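Local coordinates for protein beta sliding clamp (PDB 6PTR) that probably encircles DNA as a head-to-tail homodimeric ring, tethering DNA polymerases and other partner proteins to it and making synthesis processive, at residues A54-T66 / S241-D253. Residues are numbered along the deposited sequence; the frame is centred on the assembly and turned at random. Where two conformers were deposited one is given.
Sequences ATDLDLEVTESFT and SLGSVVFTSKLVD. With EDO (1,2-ethanediol), chain Q.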
loop_
_atom_site.group_PDB
_atom_site.type_symbol
_atom_site.label_atom_id
_atom_site.label_comp_id
_atom_site.label_asym_id
_atom_site.label_seq_id
_atom_site.Cartn_x
_atom_site.Cartn_y
_atom_site.Cartn_z
ATOM N N ALA C 54 21.091 -1.251 16.240
ATOM C CA ALA C 54 21.157 -0.706 14.888
ATOM C C ALA C 54 21.409 0.789 14.998
ATOM O O ALA C 54 21.074 1.401 16.009
ATOM C CB ALA C 54 19.857 -0.954 14.085
ATOM N N THR C 55 21.993 1.381 13.951
ATOM C CA THR C 55 22.319 2.803 14.012
ATOM C C THR C 55 22.374 3.343 12.592
ATOM O O THR C 55 22.640 2.604 11.643
ATOM C CB THR C 55 23.660 3.083 14.720
ATOM O OG1 THR C 55 23.859 4.501 14.842
ATOM C CG2 THR C 55 24.824 2.516 13.922
ATOM N N ASP C 56 22.077 4.631 12.445
ATOM C CA ASP C 56 22.426 5.333 11.220
ATOM C C ASP C 56 23.475 6.419 11.465
ATOM O O ASP C 56 23.645 7.307 10.624
ATOM C CB ASP C 56 21.171 5.909 10.561
ATOM C CG ASP C 56 20.532 7.033 11.364
ATOM O OD1 ASP C 56 21.095 7.488 12.375
ATOM O OD2 ASP C 56 19.437 7.470 10.949
ATOM N N LEU C 57 24.165 6.352 12.605
ATOM C CA LEU C 57 25.182 7.287 13.106
ATOM C C LEU C 57 24.573 8.518 13.772
ATOM O O LEU C 57 25.253 9.182 14.564
ATOM C CB LEU C 57 26.163 7.725 12.005
ATOM C CG LEU C 57 26.962 6.590 11.356
ATOM C CD1 LEU C 57 27.913 7.154 10.312
ATOM C CD2 LEU C 57 27.700 5.794 12.419
ATOM N N ASP C 58 23.316 8.844 13.474
ATOM C CA ASP C 58 22.631 9.929 14.180
ATOM C C ASP C 58 21.735 9.411 15.297
ATOM O O ASP C 58 21.624 10.041 16.350
ATOM C CB ASP C 58 21.778 10.759 13.214
ATOM C CG ASP C 58 22.613 11.506 12.200
ATOM O OD1 ASP C 58 23.764 11.849 12.526
ATOM O OD2 ASP C 58 22.116 11.741 11.078
ATOM N N LEU C 59 21.116 8.270 15.067
ATOM C CA LEU C 59 20.209 7.617 15.999
ATOM C C LEU C 59 20.674 6.185 16.177
ATOM O O LEU C 59 20.980 5.501 15.201
ATOM C CB LEU C 59 18.771 7.624 15.456
ATOM C CG LEU C 59 17.678 6.904 16.258
ATOM C CD1 LEU C 59 17.523 7.536 17.644
ATOM C CD2 LEU C 59 16.344 6.979 15.471
ATOM N N GLU C 60 20.702 5.725 17.418
ATOM C CA GLU C 60 21.036 4.337 17.740
ATOM C C GLU C 60 19.914 3.752 18.577
ATOM O O GLU C 60 19.372 4.437 19.438
ATOM C CB GLU C 60 22.346 4.267 18.528
ATOM C CG GLU C 60 22.772 2.885 18.995
ATOM C CD GLU C 60 23.890 2.975 20.015
ATOM O OE1 GLU C 60 23.589 3.122 21.221
ATOM O OE2 GLU C 60 25.066 2.941 19.606
ATOM N N VAL C 61 19.551 2.494 18.320
ATOM C CA VAL C 61 18.534 1.799 19.101
ATOM C C VAL C 61 19.101 0.459 19.535
ATOM O O VAL C 61 19.773 -0.218 18.752
ATOM C CB VAL C 61 17.232 1.601 18.305
ATOM C CG1 VAL C 61 16.157 0.942 19.171
ATOM C CG2 VAL C 61 16.743 2.943 17.792
ATOM N N THR C 62 18.852 0.088 20.783
ATOM C CA THR C 62 19.208 -1.238 21.262
ATOM C C THR C 62 17.993 -1.855 21.931
ATOM O O THR C 62 17.197 -1.158 22.553
ATOM C CB THR C 62 20.359 -1.201 22.252
ATOM O OG1 THR C 62 19.948 -0.510 23.441
ATOM C CG2 THR C 62 21.584 -0.494 21.635
ATOM N N GLU C 63 17.851 -3.166 21.791
ATOM C CA GLU C 63 16.883 -3.892 22.592
ATOM C C GLU C 63 17.544 -5.175 23.043
ATOM O O GLU C 63 18.324 -5.763 22.295
ATOM C CB GLU C 63 15.603 -4.245 21.855
ATOM C CG GLU C 63 14.564 -4.760 22.896
ATOM C CD GLU C 63 13.410 -5.419 22.260
ATOM O OE1 GLU C 63 12.889 -6.408 22.815
ATOM O OE2 GLU C 63 13.038 -4.950 21.178
ATOM N N SER C 64 17.229 -5.600 24.256
ATOM C CA SER C 64 17.868 -6.774 24.818
ATOM C C SER C 64 16.802 -7.707 25.344
ATOM O O SER C 64 15.738 -7.259 25.778
ATOM C CB SER C 64 18.807 -6.387 25.949
ATOM O OG SER C 64 19.598 -5.283 25.542
ATOM N N PHE C 65 17.102 -9.006 25.325
ATOM C CA PHE C 65 16.214 -9.970 25.960
ATOM C C PHE C 65 17.027 -11.114 26.553
ATOM O O PHE C 65 18.131 -11.423 26.096
ATOM C CB PHE C 65 15.152 -10.518 24.982
ATOM C CG PHE C 65 15.703 -11.144 23.728
ATOM C CD1 PHE C 65 16.145 -10.364 22.671
ATOM C CD2 PHE C 65 15.747 -12.527 23.596
ATOM C CE1 PHE C 65 16.634 -10.943 21.509
ATOM C CE2 PHE C 65 16.223 -13.113 22.423
ATOM C CZ PHE C 65 16.668 -12.322 21.383
ATOM N N THR C 66 16.416 -11.769 27.535
ATOM C CA THR C 66 17.054 -12.839 28.296
ATOM C C THR C 66 17.022 -14.141 27.509
ATOM O O THR C 66 15.963 -14.557 27.036
ATOM C CB THR C 66 16.341 -13.005 29.634
ATOM O OG1 THR C 66 16.585 -11.845 30.453
ATOM C CG2 THR C 66 16.814 -14.272 30.340
ATOM N N SER C 241 15.229 5.718 27.608
ATOM C CA SER C 241 15.287 4.322 28.022
ATOM C C SER C 241 13.906 3.907 28.504
ATOM O O SER C 241 13.336 4.539 29.395
ATOM C CB SER C 241 16.335 4.110 29.120
ATOM O OG SER C 241 17.619 4.477 28.644
ATOM N N LEU C 242 13.355 2.860 27.908
ATOM C CA LEU C 242 12.046 2.411 28.353
ATOM C C LEU C 242 11.950 0.926 28.056
ATOM O O LEU C 242 12.380 0.480 26.991
ATOM C CB LEU C 242 10.911 3.195 27.673
ATOM C CG LEU C 242 10.737 3.231 26.157
ATOM C CD1 LEU C 242 9.354 3.792 25.844
ATOM C CD2 LEU C 242 11.806 4.077 25.449
ATOM N N GLY C 243 11.411 0.166 29.005
ATOM C CA GLY C 243 11.389 -1.279 28.845
ATOM C C GLY C 243 12.795 -1.818 28.671
ATOM O O GLY C 243 13.719 -1.484 29.422
ATOM N N SER C 244 12.977 -2.662 27.658
ATOM C CA SER C 244 14.290 -3.182 27.311
ATOM C C SER C 244 14.903 -2.446 26.122
ATOM O O SER C 244 15.868 -2.939 25.525
ATOM C CB SER C 244 14.190 -4.669 27.003
ATOM O OG SER C 244 13.222 -4.828 25.981
ATOM N N VAL C 245 14.378 -1.273 25.785
ATOM C CA VAL C 245 14.788 -0.530 24.601
ATOM C C VAL C 245 15.485 0.744 25.042
ATOM O O VAL C 245 15.052 1.404 25.997
ATOM C CB VAL C 245 13.570 -0.213 23.698
ATOM C CG1 VAL C 245 13.990 0.599 22.474
ATOM C CG2 VAL C 245 12.884 -1.500 23.294
ATOM N N VAL C 246 16.570 1.089 24.355
ATOM C CA VAL C 246 17.224 2.377 24.563
ATOM C C VAL C 246 17.393 3.059 23.213
ATOM O O VAL C 246 17.963 2.464 22.294
ATOM C CB VAL C 246 18.588 2.222 25.264
ATOM C CG1 VAL C 246 19.240 3.602 25.430
ATOM C CG2 VAL C 246 18.463 1.520 26.621
ATOM N N PHE C 247 16.900 4.302 23.096
ATOM C CA PHE C 247 17.103 5.186 21.939
ATOM C C PHE C 247 18.107 6.269 22.303
ATOM O O PHE C 247 17.876 7.004 23.264
ATOM C CB PHE C 247 15.829 5.936 21.538
ATOM C CG PHE C 247 14.745 5.091 20.961
ATOM C CD1 PHE C 247 14.704 4.839 19.607
ATOM C CD2 PHE C 247 13.724 4.610 21.766
ATOM C CE1 PHE C 247 13.686 4.072 19.056
ATOM C CE2 PHE C 247 12.695 3.849 21.222
ATOM C CZ PHE C 247 12.678 3.577 19.867
ATOM N N THR C 248 19.172 6.427 21.514
ATOM C CA THR C 248 20.098 7.539 21.732
ATOM C C THR C 248 20.234 8.313 20.432
ATOM O O THR C 248 20.532 7.723 19.388
ATOM C CB THR C 248 21.472 7.071 22.208
ATOM O OG1 THR C 248 21.319 6.196 23.336
ATOM C CG2 THR C 248 22.320 8.303 22.631
ATOM N N SER C 249 20.016 9.626 20.496
ATOM C CA SER C 249 19.973 10.451 19.294
ATOM C C SER C 249 20.858 11.669 19.465
ATOM O O SER C 249 20.926 12.249 20.553
ATOM C CB SER C 249 18.551 10.911 18.984
ATOM O OG SER C 249 18.542 11.698 17.784
ATOM N N LYS C 250 21.549 12.045 18.394
ATOM C CA LYS C 250 22.094 13.394 18.348
ATOM C C LYS C 250 20.948 14.389 18.445
ATOM O O LYS C 250 19.796 14.076 18.152
ATOM C CB LYS C 250 22.888 13.617 17.063
ATOM C CG LYS C 250 24.207 12.870 17.074
ATOM C CD LYS C 250 24.962 12.982 15.764
ATOM C CE LYS C 250 26.133 12.018 15.768
ATOM N NZ LYS C 250 26.837 11.981 14.459
ATOM N N LEU C 251 21.268 15.591 18.899
ATOM C CA LEU C 251 20.313 16.687 18.888
ATOM C C LEU C 251 20.609 17.550 17.675
ATOM O O LEU C 251 21.725 17.547 17.158
ATOM C CB LEU C 251 20.406 17.505 20.180
ATOM C CG LEU C 251 19.927 16.700 21.399
ATOM C CD1 LEU C 251 20.350 17.353 22.711
ATOM C CD2 LEU C 251 18.403 16.521 21.363
ATOM N N VAL C 252 19.597 18.269 17.203
ATOM C CA VAL C 252 19.823 19.162 16.067
ATOM C C VAL C 252 20.689 20.326 16.518
ATOM O O VAL C 252 20.373 20.999 17.505
ATOM C CB VAL C 252 18.486 19.652 15.498
ATOM C CG1 VAL C 252 18.731 20.634 14.340
ATOM C CG2 VAL C 252 17.637 18.485 15.049
ATOM N N ASP C 253 21.765 20.590 15.776
ATOM C CA ASP C 253 22.736 21.630 16.126
ATOM C C ASP C 253 22.266 22.933 15.500
ATOM O O ASP C 253 22.692 23.318 14.409
ATOM C CB ASP C 253 24.135 21.243 15.651
ATOM C CG ASP C 253 25.189 22.261 16.042
ATOM O OD1 ASP C 253 24.847 23.246 16.724
ATOM O OD2 ASP C 253 26.365 22.072 15.666
HETATM C C1 EDO Q . 24.041 8.504 18.509
HETATM O O1 EDO Q . 25.067 9.284 17.881
HETATM C C2 EDO Q . 24.560 7.087 18.708
HETATM O O2 EDO Q . 25.130 6.958 20.017
HETATM O O HOH W 1 20.934 3.537 22.178
HETATM O O HOH W 2 18.670 -2.265 25.209
HETATM O O HOH W 3 12.717 -7.556 25.057
#
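Strands 59-66 and 245-250 run antiparallel, their axes 4.7 Å apart at closest, and E60 with T248 and T62 with V246 form hydrogen-bonded pairs, the bond from E60 N to T248 O measuring 2.8 Å. At the ends, K250 N donates to D58 O and S64 N to S244 O, the latter a longer, more bent bond at 144°. On the face carrying L59, V61 and E63, F247 has CG anti to its carbonyl carbon (chi1 -69°), which lays the ring alongside V61. V61 was modelled in two conformers; in one, its CG1 sits over a face of that ring. L59 CD1 lies near the ring plane at the edge and 3.8 Å from S249 CB. Helix 211-221 continues this packing, L220 touching F247 and E216 touching L59. Further along, V245 CG2 rests 3.7 Å from E63 CG, while the E63 carboxylate reaches S21 OG. The other face is wetter. One water links T62 OG1, S64 OG and S244 O; another lies 2.9 Å from both E60 OE1 and T248 OG1, and R239 also donates to that hydroxyl. At the loop end, the extended K250 chain brings NZ to D58 OD1 in a long salt bridge (3.6 Å) and to L57 O in a weak hydrogen bond. Joining the edge strands of the N-terminal and central domains, this pairing makes one continuous sheet, as in other bacterial processivity rings. The joint combines regular main-chain bonds with an apolar patch of L59, V61, V245 and F247 beside E63 and S249; the exposed D58-K250 bridge is probably looser.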